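Local structure of sulfite reductase [ferredoxin] (Mycobacterium tuberculosis, 1ZJ8) at residues 22-27 against 289-295; 34-38 against 294-298; 451-455 against 533-537. The protein probably catalyses the six-electron reduction of sulfite to sulfide with ferredoxin as electron donor, using a siroheme and a [4Fe-4S] cluster. One frame throughout, in Å; residues are numbered along the deposited sequence.

Contact 1 of 3, residues 22-27 against 289-295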
ATOM      1  N   ASN A  22      12.076 -25.857 -16.106  1.00 70.92           N
ATOM      2  CA  ASN A  22      12.953 -24.977 -15.310  1.00 70.12           C
ATOM      3  C   ASN A  22      12.475 -23.523 -15.246  1.00 69.38           C
ATOM      4  O   ASN A  22      13.046 -22.638 -15.892  1.00 69.30           O
ATOM      5  CB  ASN A  22      14.412 -25.046 -15.790  1.00 70.29           C
ATOM      6  CG  ASN A  22      15.410 -24.503 -14.748  1.00 70.77           C
ATOM      7  OD1 ASN A  22      15.070 -23.661 -13.909  1.00 71.79           O
ATOM      8  ND2 ASN A  22      16.646 -24.993 -14.805  1.00 70.47           N
ATOM      9  N   GLU A  23      11.436 -23.295 -14.442  1.00 68.41           N
ATOM     10  CA  GLU A  23      10.963 -21.944 -14.135  1.00 67.48           C
ATOM     11  C   GLU A  23      11.621 -21.428 -12.855  1.00 66.71           C
ATOM     12  O   GLU A  23      11.113 -20.489 -12.246  1.00 66.95           O
ATOM     13  CB  GLU A  23       9.433 -21.908 -13.963  1.00 67.34           C
ATOM     14  CG  GLU A  23       8.618 -22.341 -15.191  1.00 66.98           C
ATOM     15  CD  GLU A  23       8.113 -21.187 -16.056  1.00 66.46           C
ATOM     16  OE1 GLU A  23       7.764 -20.111 -15.528  1.00 65.08           O
ATOM     17  OE2 GLU A  23       8.049 -21.377 -17.287  1.00 66.75           O
ATOM     18  N   GLY A  24      12.741 -22.040 -12.449  1.00 65.66           N
ATOM     19  CA  GLY A  24      13.512 -21.601 -11.281  1.00 64.85           C
ATOM     20  C   GLY A  24      13.023 -22.191  -9.970  1.00 64.00           C
ATOM     21  O   GLY A  24      13.621 -21.938  -8.930  1.00 63.50           O
ATOM     22  N   GLN A  25      11.956 -22.997 -10.031  1.00 63.38           N
ATOM     23  CA  GLN A  25      11.279 -23.542  -8.845  1.00 63.08           C
ATOM     24  C   GLN A  25      12.199 -24.386  -7.970  1.00 62.82           C
ATOM     25  O   GLN A  25      12.782 -25.368  -8.435  1.00 62.86           O
ATOM     26  CB  GLN A  25      10.062 -24.384  -9.262  1.00 62.95           C
ATOM     27  CG  GLN A  25       8.909 -23.563  -9.826  1.00 62.47           C
ATOM     28  CD  GLN A  25       7.894 -24.397 -10.601  1.00 62.42           C
ATOM     29  OE1 GLN A  25       8.194 -24.909 -11.685  1.00 61.55           O
ATOM     30  NE2 GLN A  25       6.678 -24.515 -10.062  1.00 60.31           N
ATOM     31  N   TRP A  26      12.317 -23.985  -6.704  1.00 62.70           N
ATOM     32  CA  TRP A  26      13.136 -24.684  -5.703  1.00 62.73           C
ATOM     33  C   TRP A  26      12.701 -26.149  -5.501  1.00 62.93           C
ATOM     34  O   TRP A  26      13.542 -27.050  -5.480  1.00 63.06           O
ATOM     35  CB  TRP A  26      13.084 -23.917  -4.361  1.00 62.09           C
ATOM     36  CG  TRP A  26      14.040 -22.733  -4.274  1.00 61.70           C
ATOM     37  CD1 TRP A  26      14.715 -22.143  -5.306  1.00 61.08           C
ATOM     38  CD2 TRP A  26      14.406 -21.998  -3.084  1.00 61.45           C
ATOM     39  NE1 TRP A  26      15.487 -21.101  -4.836  1.00 61.15           N
ATOM     40  CE2 TRP A  26      15.319 -20.990  -3.480  1.00 61.02           C
ATOM     41  CE3 TRP A  26      14.056 -22.098  -1.727  1.00 60.83           C
ATOM     42  CZ2 TRP A  26      15.887 -20.087  -2.570  1.00 60.91           C
ATOM     43  CZ3 TRP A  26      14.625 -21.199  -0.824  1.00 60.94           C
ATOM     44  CH2 TRP A  26      15.526 -20.207  -1.252  1.00 61.00           C
ATOM     45  N   ALA A  27      11.394 -26.380  -5.370  1.00 63.33           N
ATOM     46  CA  ALA A  27      10.852 -27.727  -5.074  1.00 63.73           C
ATOM     47  C   ALA A  27      10.876 -28.733  -6.246  1.00 64.13           C
ATOM     48  O   ALA A  27      10.502 -29.894  -6.069  1.00 64.42           O
ATOM     49  CB  ALA A  27       9.412 -27.621  -4.520  1.00 63.58           C
ATOM     50  N   ARG A 289       7.608 -19.829  -1.520  1.00 48.40           N
ATOM     51  CA  ARG A 289       9.072 -19.977  -1.541  1.00 48.43           C
ATOM     52  C   ARG A 289       9.485 -21.187  -2.377  1.00 48.78           C
ATOM     53  O   ARG A 289      10.389 -21.094  -3.215  1.00 49.12           O
ATOM     54  CB  ARG A 289       9.632 -20.102  -0.120  1.00 48.52           C
ATOM     55  CG  ARG A 289      11.168 -20.346  -0.032  1.00 48.65           C
ATOM     56  CD  ARG A 289      11.597 -20.863   1.348  1.00 48.12           C
ATOM     57  NE  ARG A 289      10.741 -21.973   1.761  1.00 48.47           N
ATOM     58  CZ  ARG A 289      10.629 -22.450   2.998  1.00 48.03           C
ATOM     59  NH1 ARG A 289      11.339 -21.935   4.001  1.00 48.05           N
ATOM     60  NH2 ARG A 289       9.787 -23.455   3.229  1.00 47.86           N
ATOM     61  N   ASP A 290       8.802 -22.310  -2.172  1.00 48.87           N
ATOM     62  CA  ASP A 290       9.222 -23.581  -2.767  1.00 48.86           C
ATOM     63  C   ASP A 290       8.747 -23.785  -4.232  1.00 49.11           C
ATOM     64  O   ASP A 290       9.467 -24.387  -5.043  1.00 49.19           O
ATOM     65  CB  ASP A 290       8.785 -24.737  -1.840  1.00 48.64           C
ATOM     66  CG  ASP A 290       9.446 -24.662  -0.428  1.00 47.80           C
ATOM     67  OD1 ASP A 290      10.560 -24.122  -0.297  1.00 47.20           O
ATOM     68  OD2 ASP A 290       8.856 -25.142   0.559  1.00 46.01           O
ATOM     69  N   TYR A 291       7.572 -23.264  -4.577  1.00 49.30           N
ATOM     70  CA  TYR A 291       6.982 -23.487  -5.908  1.00 49.55           C
ATOM     71  C   TYR A 291       6.777 -22.216  -6.763  1.00 49.95           C
ATOM     72  O   TYR A 291       6.382 -22.307  -7.934  1.00 50.33           O
ATOM     73  CB  TYR A 291       5.631 -24.191  -5.760  1.00 49.49           C
ATOM     74  CG  TYR A 291       5.680 -25.661  -5.343  1.00 49.84           C
ATOM     75  CD1 TYR A 291       5.905 -26.030  -4.005  1.00 49.55           C
ATOM     76  CD2 TYR A 291       5.441 -26.686  -6.286  1.00 49.10           C
ATOM     77  CE1 TYR A 291       5.918 -27.382  -3.631  1.00 49.58           C
ATOM     78  CE2 TYR A 291       5.450 -28.022  -5.922  1.00 48.50           C
ATOM     79  CZ  TYR A 291       5.692 -28.368  -4.603  1.00 49.16           C
ATOM     80  OH  TYR A 291       5.698 -29.697  -4.258  1.00 48.94           O
ATOM     81  N   GLY A 292       7.017 -21.037  -6.191  1.00 50.09           N
ATOM     82  CA  GLY A 292       6.964 -19.800  -6.966  1.00 50.03           C
ATOM     83  C   GLY A 292       8.063 -19.732  -8.016  1.00 50.09           C
ATOM     84  O   GLY A 292       9.169 -20.231  -7.808  1.00 50.12           O
ATOM     85  N   TYR A 293       7.757 -19.099  -9.144  1.00 50.30           N
ATOM     86  CA  TYR A 293       8.695 -18.998 -10.265  1.00 50.43           C
ATOM     87  C   TYR A 293       9.856 -18.057  -9.936  1.00 50.73           C
ATOM     88  O   TYR A 293       9.655 -17.038  -9.282  1.00 50.87           O
ATOM     89  CB  TYR A 293       7.956 -18.527 -11.517  1.00 49.99           C
ATOM     90  CG  TYR A 293       6.728 -19.351 -11.861  1.00 49.60           C
ATOM     91  CD1 TYR A 293       6.685 -20.722 -11.619  1.00 49.65           C
ATOM     92  CD2 TYR A 293       5.618 -18.766 -12.454  1.00 49.82           C
ATOM     93  CE1 TYR A 293       5.560 -21.489 -11.950  1.00 49.72           C
ATOM     94  CE2 TYR A 293       4.484 -19.535 -12.804  1.00 50.03           C
ATOM     95  CZ  TYR A 293       4.465 -20.898 -12.546  1.00 49.54           C
ATOM     96  OH  TYR A 293       3.361 -21.669 -12.866  1.00 49.10           O
ATOM     97  N   ARG A 294      11.069 -18.420 -10.364  1.00 50.98           N
ATOM     98  CA  ARG A 294      12.284 -17.628 -10.072  1.00 51.16           C
ATOM     99  C   ARG A 294      13.165 -17.455 -11.330  1.00 51.50           C
ATOM    100  O   ARG A 294      14.403 -17.384 -11.253  1.00 51.40           O
ATOM    101  CB  ARG A 294      13.078 -18.254  -8.905  1.00 51.28           C
ATOM    102  CG  ARG A 294      12.233 -18.545  -7.639  1.00 50.90           C
ATOM    103  CD  ARG A 294      13.000 -19.309  -6.566  1.00 50.19           C
ATOM    104  NE  ARG A 294      13.696 -18.415  -5.640  1.00 49.44           N
ATOM    105  CZ  ARG A 294      13.474 -18.323  -4.323  1.00 48.94           C
ATOM    106  NH1 ARG A 294      12.572 -19.094  -3.713  1.00 48.53           N
ATOM    107  NH2 ARG A 294      14.190 -17.463  -3.598  1.00 47.38           N
ATOM    108  N   ARG A 295      12.488 -17.336 -12.472  1.00 51.93           N
ATOM    109  CA  ARG A 295      13.122 -17.250 -13.776  1.00 52.21           C
ATOM    110  C   ARG A 295      12.969 -15.843 -14.385  1.00 52.36           C
ATOM    111  O   ARG A 295      13.938 -15.092 -14.447  1.00 52.29           O
ATOM    112  CB  ARG A 295      12.513 -18.320 -14.685  1.00 52.29           C
ATOM    113  CG  ARG A 295      13.128 -18.395 -16.060  1.00 52.26           C
ATOM    114  CD  ARG A 295      12.475 -19.498 -16.851  1.00 52.50           C
ATOM    115  NE  ARG A 295      11.092 -19.167 -17.188  1.00 52.81           N
ATOM    116  CZ  ARG A 295      10.719 -18.416 -18.227  1.00 52.61           C
ATOM    117  NH1 ARG A 295      11.621 -17.883 -19.047  1.00 52.80           N
ATOM    118  NH2 ARG A 295       9.427 -18.184 -18.441  1.00 52.59           N
TER

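Contact 2 of 3, residues 34-38 against 294-298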
ATOM      1  N   LEU A  34      18.722 -17.786 -12.113  1.00 66.30           N
ATOM      2  CA  LEU A  34      18.407 -17.466 -13.501  1.00 66.06           C
ATOM      3  C   LEU A  34      18.324 -15.946 -13.726  1.00 65.82           C
ATOM      4  O   LEU A  34      17.863 -15.490 -14.779  1.00 65.84           O
ATOM      5  CB  LEU A  34      17.079 -18.125 -13.904  1.00 66.12           C
ATOM      6  CG  LEU A  34      16.895 -19.631 -13.656  1.00 66.36           C
ATOM      7  CD1 LEU A  34      15.633 -20.165 -14.354  1.00 65.86           C
ATOM      8  CD2 LEU A  34      18.116 -20.421 -14.101  1.00 66.19           C
ATOM      9  N   ASN A  35      18.765 -15.173 -12.732  1.00 65.53           N
ATOM     10  CA  ASN A  35      18.729 -13.701 -12.760  1.00 65.26           C
ATOM     11  C   ASN A  35      19.930 -13.186 -11.980  1.00 65.11           C
ATOM     12  O   ASN A  35      20.561 -13.947 -11.237  1.00 64.81           O
ATOM     13  CB  ASN A  35      17.450 -13.166 -12.089  1.00 65.11           C
ATOM     14  CG  ASN A  35      16.191 -13.769 -12.664  1.00 64.69           C
ATOM     15  OD1 ASN A  35      15.905 -13.588 -13.838  1.00 64.50           O
ATOM     16  ND2 ASN A  35      15.435 -14.502 -11.842  1.00 63.61           N
ATOM     17  N   ALA A  36      20.231 -11.897 -12.132  1.00 65.11           N
ATOM     18  CA  ALA A  36      21.212 -11.227 -11.269  1.00 65.19           C
ATOM     19  C   ALA A  36      20.641 -11.069  -9.850  1.00 65.29           C
ATOM     20  O   ALA A  36      21.385 -10.981  -8.859  1.00 65.03           O
ATOM     21  CB  ALA A  36      21.587  -9.871 -11.845  1.00 65.10           C
ATOM     22  N   ASN A  37      19.308 -11.025  -9.780  1.00 65.44           N
ATOM     23  CA  ASN A  37      18.576 -10.889  -8.532  1.00 65.52           C
ATOM     24  C   ASN A  37      18.600 -12.182  -7.744  1.00 65.62           C
ATOM     25  O   ASN A  37      18.927 -12.177  -6.556  1.00 65.52           O
ATOM     26  CB  ASN A  37      17.131 -10.473  -8.818  1.00 65.63           C
ATOM     27  CG  ASN A  37      17.032  -9.051  -9.355  1.00 65.65           C
ATOM     28  OD1 ASN A  37      16.846  -8.833 -10.555  1.00 65.16           O
ATOM     29  ND2 ASN A  37      17.156  -8.077  -8.461  1.00 65.81           N
ATOM     30  N   GLU A  38      18.265 -13.287  -8.413  1.00 65.80           N
ATOM     31  CA  GLU A  38      18.373 -14.616  -7.811  1.00 65.94           C
ATOM     32  C   GLU A  38      19.819 -15.006  -7.464  1.00 66.17           C
ATOM     33  O   GLU A  38      20.037 -15.870  -6.609  1.00 66.41           O
ATOM     34  CB  GLU A  38      17.753 -15.689  -8.728  1.00 65.86           C
ATOM     35  CG  GLU A  38      16.238 -15.814  -8.627  1.00 66.01           C
ATOM     36  CD  GLU A  38      15.760 -15.931  -7.185  1.00 66.13           C
ATOM     37  OE1 GLU A  38      16.496 -16.535  -6.356  1.00 66.07           O
ATOM     38  OE2 GLU A  38      14.657 -15.409  -6.885  1.00 65.04           O
ATOM     39  N   ARG A 294      11.069 -18.420 -10.364  1.00 50.98           N
ATOM     40  CA  ARG A 294      12.284 -17.628 -10.072  1.00 51.16           C
ATOM     41  C   ARG A 294      13.165 -17.455 -11.330  1.00 51.50           C
ATOM     42  O   ARG A 294      14.403 -17.384 -11.253  1.00 51.40           O
ATOM     43  CB  ARG A 294      13.078 -18.254  -8.905  1.00 51.28           C
ATOM     44  CG  ARG A 294      12.233 -18.545  -7.639  1.00 50.90           C
ATOM     45  CD  ARG A 294      13.000 -19.309  -6.566  1.00 50.19           C
ATOM     46  NE  ARG A 294      13.696 -18.415  -5.640  1.00 49.44           N
ATOM     47  CZ  ARG A 294      13.474 -18.323  -4.323  1.00 48.94           C
ATOM     48  NH1 ARG A 294      12.572 -19.094  -3.713  1.00 48.53           N
ATOM     49  NH2 ARG A 294      14.190 -17.463  -3.598  1.00 47.38           N
ATOM     50  N   ARG A 295      12.488 -17.336 -12.472  1.00 51.93           N
ATOM     51  CA  ARG A 295      13.122 -17.250 -13.776  1.00 52.21           C
ATOM     52  C   ARG A 295      12.969 -15.843 -14.385  1.00 52.36           C
ATOM     53  O   ARG A 295      13.938 -15.092 -14.447  1.00 52.29           O
ATOM     54  CB  ARG A 295      12.513 -18.320 -14.685  1.00 52.29           C
ATOM     55  CG  ARG A 295      13.128 -18.395 -16.060  1.00 52.26           C
ATOM     56  CD  ARG A 295      12.475 -19.498 -16.851  1.00 52.50           C
ATOM     57  NE  ARG A 295      11.092 -19.167 -17.188  1.00 52.81           N
ATOM     58  CZ  ARG A 295      10.719 -18.416 -18.227  1.00 52.61           C
ATOM     59  NH1 ARG A 295      11.621 -17.883 -19.047  1.00 52.80           N
ATOM     60  NH2 ARG A 295       9.427 -18.184 -18.441  1.00 52.59           N
ATOM     61  N   LEU A 296      11.764 -15.501 -14.841  1.00 52.53           N
ATOM     62  CA  LEU A 296      11.473 -14.134 -15.288  1.00 52.62           C
ATOM     63  C   LEU A 296      11.152 -13.256 -14.072  1.00 52.75           C
ATOM     64  O   LEU A 296      10.259 -13.575 -13.279  1.00 52.93           O
ATOM     65  CB  LEU A 296      10.297 -14.095 -16.281  1.00 52.45           C
ATOM     66  CG  LEU A 296      10.484 -14.758 -17.657  1.00 52.65           C
ATOM     67  CD1 LEU A 296       9.198 -14.742 -18.514  1.00 51.70           C
ATOM     68  CD2 LEU A 296      11.649 -14.121 -18.421  1.00 53.01           C
ATOM     69  N   ARG A 297      11.871 -12.144 -13.948  1.00 52.91           N
ATOM     70  CA  ARG A 297      11.658 -11.164 -12.868  1.00 52.77           C
ATOM     71  C   ARG A 297      10.239 -10.610 -12.821  1.00 52.70           C
ATOM     72  O   ARG A 297       9.707 -10.385 -11.747  1.00 53.06           O
ATOM     73  CB  ARG A 297      12.617  -9.986 -13.033  1.00 52.51           C
ATOM     74  CG  ARG A 297      13.000  -9.355 -11.749  1.00 52.57           C
ATOM     75  CD  ARG A 297      14.034 -10.200 -11.032  1.00 53.25           C
ATOM     76  NE  ARG A 297      14.212  -9.791  -9.637  1.00 53.89           N
ATOM     77  CZ  ARG A 297      13.481 -10.240  -8.611  1.00 54.01           C
ATOM     78  NH1 ARG A 297      12.464 -11.086  -8.792  1.00 54.39           N
ATOM     79  NH2 ARG A 297      13.747  -9.810  -7.388  1.00 53.47           N
ATOM     80  N   ALA A 298       9.634 -10.394 -13.982  1.00 52.68           N
ATOM     81  CA  ALA A 298       8.247  -9.942 -14.057  1.00 52.87           C
ATOM     82  C   ALA A 298       7.237 -11.092 -14.161  1.00 52.97           C
ATOM     83  O   ALA A 298       6.073 -10.854 -14.479  1.00 53.06           O
ATOM     84  CB  ALA A 298       8.068  -9.002 -15.236  1.00 53.09           C
TER

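Contact 3 of 3, residues 451-455 against 533-537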
ATOM      1  N   GLU A 451      -8.131  22.520  -6.481  1.00 33.18           N
ATOM      2  CA  GLU A 451      -8.724  22.868  -7.787  1.00 33.97           C
ATOM      3  C   GLU A 451     -10.095  22.216  -7.945  1.00 34.57           C
ATOM      4  O   GLU A 451     -11.093  22.916  -8.103  1.00 34.80           O
ATOM      5  CB  GLU A 451      -7.839  22.464  -8.970  1.00 34.05           C
ATOM      6  CG  GLU A 451      -8.336  23.059 -10.292  1.00 33.87           C
ATOM      7  CD  GLU A 451      -7.533  22.618 -11.506  1.00 34.48           C
ATOM      8  OE1 GLU A 451      -6.329  22.292 -11.370  1.00 34.76           O
ATOM      9  OE2 GLU A 451      -8.131  22.592 -12.604  1.00 34.69           O
ATOM     10  N   LEU A 452     -10.126  20.883  -7.853  1.00 35.07           N
ATOM     11  CA  LEU A 452     -11.355  20.099  -7.936  1.00 35.41           C
ATOM     12  C   LEU A 452     -12.396  20.560  -6.925  1.00 36.04           C
ATOM     13  O   LEU A 452     -13.571  20.711  -7.263  1.00 35.90           O
ATOM     14  CB  LEU A 452     -11.032  18.619  -7.708  1.00 35.08           C
ATOM     15  CG  LEU A 452     -10.184  17.958  -8.808  1.00 35.01           C
ATOM     16  CD1 LEU A 452      -9.829  16.510  -8.482  1.00 33.87           C
ATOM     17  CD2 LEU A 452     -10.894  18.036 -10.159  1.00 35.50           C
ATOM     18  N   GLU A 453     -11.953  20.794  -5.691  1.00 36.76           N
ATOM     19  CA  GLU A 453     -12.834  21.241  -4.624  1.00 37.45           C
ATOM     20  C   GLU A 453     -13.617  22.499  -4.996  1.00 38.19           C
ATOM     21  O   GLU A 453     -14.832  22.527  -4.876  1.00 38.88           O
ATOM     22  CB  GLU A 453     -12.024  21.472  -3.351  1.00 37.20           C
ATOM     23  CG  GLU A 453     -11.879  20.232  -2.482  1.00 37.19           C
ATOM     24  CD  GLU A 453     -10.901  20.427  -1.327  1.00 37.24           C
ATOM     25  OE1 GLU A 453     -10.312  21.544  -1.275  1.00 37.72           O
ATOM     26  OE2 GLU A 453     -10.725  19.482  -0.493  1.00 33.78           O
ATOM     27  N   ARG A 454     -12.925  23.524  -5.470  1.00 39.14           N
ATOM     28  CA  ARG A 454     -13.580  24.798  -5.831  1.00 40.05           C
ATOM     29  C   ARG A 454     -14.194  24.769  -7.236  1.00 40.62           C
ATOM     30  O   ARG A 454     -15.259  25.332  -7.474  1.00 40.58           O
ATOM     31  CB  ARG A 454     -12.583  25.974  -5.712  1.00 40.31           C
ATOM     32  CG  ARG A 454     -11.401  25.963  -6.710  1.00 40.25           C
ATOM     33  CD  ARG A 454     -10.344  27.034  -6.432  1.00 40.43           C
ATOM     34  NE  ARG A 454      -9.161  26.762  -7.248  1.00 41.37           N
ATOM     35  CZ  ARG A 454      -8.016  26.222  -6.820  1.00 42.54           C
ATOM     36  NH1 ARG A 454      -7.817  25.921  -5.534  1.00 44.24           N
ATOM     37  NH2 ARG A 454      -7.041  25.989  -7.691  1.00 40.94           N
ATOM     38  N   ARG A 455     -13.534  24.081  -8.155  1.00 41.35           N
ATOM     39  CA  ARG A 455     -14.004  24.002  -9.537  1.00 42.37           C
ATOM     40  C   ARG A 455     -15.342  23.249  -9.720  1.00 43.26           C
ATOM     41  O   ARG A 455     -16.066  23.496 -10.672  1.00 43.29           O
ATOM     42  CB  ARG A 455     -12.936  23.345 -10.413  1.00 42.17           C
ATOM     43  CG  ARG A 455     -12.689  24.083 -11.677  1.00 42.16           C
ATOM     44  CD  ARG A 455     -12.801  23.200 -12.876  1.00 42.43           C
ATOM     45  NE  ARG A 455     -11.494  22.930 -13.435  1.00 42.20           N
ATOM     46  CZ  ARG A 455     -11.247  22.854 -14.732  1.00 41.38           C
ATOM     47  NH1 ARG A 455     -12.219  23.031 -15.618  1.00 40.63           N
ATOM     48  NH2 ARG A 455     -10.016  22.617 -15.138  1.00 41.57           N
ATOM     49  N   GLY A 533      -7.333  18.211 -14.251  1.00 44.52           N
ATOM     50  CA  GLY A 533      -8.483  18.913 -13.680  1.00 43.94           C
ATOM     51  C   GLY A 533      -9.561  19.168 -14.703  1.00 43.43           C
ATOM     52  O   GLY A 533     -10.748  19.014 -14.420  1.00 43.69           O
ATOM     53  N   ASP A 534      -9.152  19.567 -15.900  1.00 42.96           N
ATOM     54  CA  ASP A 534     -10.089  19.756 -17.005  1.00 42.74           C
ATOM     55  C   ASP A 534     -10.838  18.469 -17.300  1.00 42.25           C
ATOM     56  O   ASP A 534     -12.062  18.451 -17.399  1.00 42.43           O
ATOM     57  CB  ASP A 534      -9.352  20.168 -18.284  1.00 42.97           C
ATOM     58  CG  ASP A 534      -8.690  21.529 -18.186  1.00 43.73           C
ATOM     59  OD1 ASP A 534      -9.361  22.501 -17.802  1.00 44.66           O
ATOM     60  OD2 ASP A 534      -7.500  21.637 -18.534  1.00 45.48           O
ATOM     61  N   TYR A 535     -10.083  17.392 -17.450  1.00 41.87           N
ATOM     62  CA  TYR A 535     -10.656  16.100 -17.800  1.00 41.72           C
ATOM     63  C   TYR A 535     -11.638  15.572 -16.749  1.00 41.17           C
ATOM     64  O   TYR A 535     -12.748  15.164 -17.082  1.00 40.72           O
ATOM     65  CB  TYR A 535      -9.547  15.070 -18.014  1.00 42.22           C
ATOM     66  CG  TYR A 535     -10.096  13.683 -18.130  1.00 42.21           C
ATOM     67  CD1 TYR A 535     -10.458  13.166 -19.360  1.00 42.96           C
ATOM     68  CD2 TYR A 535     -10.307  12.910 -17.005  1.00 42.29           C
ATOM     69  CE1 TYR A 535     -10.990  11.912 -19.464  1.00 42.96           C
ATOM     70  CE2 TYR A 535     -10.836  11.657 -17.095  1.00 42.57           C
ATOM     71  CZ  TYR A 535     -11.173  11.157 -18.323  1.00 43.46           C
ATOM     72  OH  TYR A 535     -11.704   9.887 -18.418  1.00 44.83           O
ATOM     73  N   ILE A 536     -11.206  15.561 -15.489  1.00 40.87           N
ATOM     74  CA  ILE A 536     -12.054  15.115 -14.383  1.00 40.94           C
ATOM     75  C   ILE A 536     -13.360  15.915 -14.354  1.00 40.76           C
ATOM     76  O   ILE A 536     -14.442  15.347 -14.216  1.00 40.27           O
ATOM     77  CB  ILE A 536     -11.378  15.309 -12.995  1.00 40.94           C
ATOM     78  CG1 ILE A 536     -10.107  14.486 -12.846  1.00 40.69           C
ATOM     79  CG2 ILE A 536     -12.337  14.921 -11.871  1.00 41.21           C
ATOM     80  CD1 ILE A 536     -10.335  13.055 -12.992  1.00 41.17           C
ATOM     81  N   ASP A 537     -13.237  17.237 -14.457  1.00 40.88           N
ATOM     82  CA  ASP A 537     -14.384  18.128 -14.493  1.00 41.17           C
ATOM     83  C   ASP A 537     -15.324  17.745 -15.630  1.00 41.46           C
ATOM     84  O   ASP A 537     -16.521  17.541 -15.407  1.00 41.34           O
ATOM     85  CB  ASP A 537     -13.909  19.573 -14.661  1.00 41.33           C
ATOM     86  CG  ASP A 537     -15.061  20.573 -14.801  1.00 41.29           C
ATOM     87  OD1 ASP A 537     -15.362  21.290 -13.824  1.00 41.21           O
ATOM     88  OD2 ASP A 537     -15.654  20.664 -15.898  1.00 42.38           O
TER

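Contact 1 of 3, residues 22-27 against 289-295
The guanidinium of Arg294 lies flat on the indole of Trp26, their planes only 6° apart, with CZ 3.7 Å from the centroid of the five-membered ring: a cation-pi stack. A bend at chi3 (90°) turns the end of the Arg294 chain over the ring, so that NH1 sits above CE2 and NH2 above CZ2, while Asp214 forms a salt bridge with NH2.

The methyl CB of Ala27 rests over one face of the Tyr291 ring, 3.8 Å from its centroid, a CH-pi contact. Gln25 runs extended beyond CG beside Tyr293, and its NE2 donates to Tyr291 O (3.1 Å) where helix 277-291 gives way to loop. Two backbone bonds tie the segments together: Ala27 N to Asp290 O and Arg294 N to Glu23 O, both 2.8 Å. Glu23 OE2 and Arg295 NH2 form only a long salt bridge, 3.7 Å apart, and OE2 is also paired with Arg21, just before the segment.

The N-terminal segment, irregular in itself, is thus held to the helix end and the loop after it by two backbone bonds, the Gln25 amide and a stacked cation, with the outer ion pair probably adding less.

Contact 2 of 3, residues 34-38 against 294-298
The turn that leads into helix 36-40 packs here against the loop joining helix 277-291 to helix 302-309, a loop that belongs to the first 4Fe-4S-type domain of the sulfite reductase. Leu34 starts the contact with its CD1 branch, which lies 3.5 Å from Arg295 CG, against the aliphatic part of that arginine. Asn35, just ahead of the helix, points its amide at the loop backbone: ND2 gives a weak hydrogen bond to Arg295 O (3.1 Å, 126° at the hydrogen), but OD1 crowds the same oxygen, so the amide's orientation, and with it the bond, is doubtful.

Glu38 reaches back from the first turn of the helix. Its chain bends at chi2 (-50°), bringing the carboxylate up to Arg294 NE with the two planes 76° apart. OE2 and OE1 are each 3.4 Å from Arg294 NE, a loose salt bridge. OE2 has its stronger partner in Lys41, and Arg294 has its own in Asp214; the two acids together probably balance the charge where Arg294 and Lys41 come close.

Arg297 crosses Asn37 at about a right angle. Its side chain comes to about 7 Å of the siroheme (nearest atoms), and its NH2 forms a salt bridge with Asp174 OD2.

Contact 3 of 3, residues 451-455 against 533-537
Bends at chi2 (-127°) and chi3 lay the guanidinium of Arg455 along the start of helix 532-545 and bring NH2 to Asp534 OD1, to which it donates almost straight at 2.7 Å. Glu451, by contrast, is extended, with CG anti to the backbone N (chi1 -169°), and carries its carboxylate alongside: the same NH2 donates to Glu451 OE2, one turn back on its own helix, at 3.2 Å. Both oxygens lie at the guanidinium edge, in its plane, but Asp534 is met from above its carboxylate, the two planes being nearly perpendicular. One cation between two carboxylates probably offsets the repulsion between these acids, whose OE2 and OD1 are 5.3 Å apart.

Gly533 lets the helices come close: Glu451 OE2 is 3.8 Å from its CA, and Gly533 O sits over one face of the guanidinium. Asp537 adds a looser contact, its OD1 3.3 Å from Arg455 CD, while the same oxygen forms a salt bridge with Arg541. On the buried side of this polar rim, Leu452 CD2 meets Ile536 CG2 at 3.8 Å.

The axes of segments 451-455 and 533-537 approach to 10.6 Å, with a crossing angle of -46°. Ile536 also packs on Ile486 and Phe488 of strand 486-494, so helix 532-545 lies on the mixed sheet of the second 4Fe-4S-type domain, with helix 442-455 packed beside it.

Contacts 1 and 2 are neighbours, their centres 10 Å apart. They share Arg294 and Arg295, and they touch where Leu34 packs on Asn22 and Gly24. Together they fasten the N-terminal segment, up to the start of helix 36-40, to the end of helix 277-291 and the loop after it, across more than 250 residues of sequence. Contact 3 follows later in the chain, about 48 Å from contact 1 and 43 Å from contact 2 between centres, and joins helices 442-455 and 532-545. The first two thus bind the N-terminal extension to the first 4Fe-4S-type domain, whereas contact 3 is internal packing of the second, which carries the cluster cysteines.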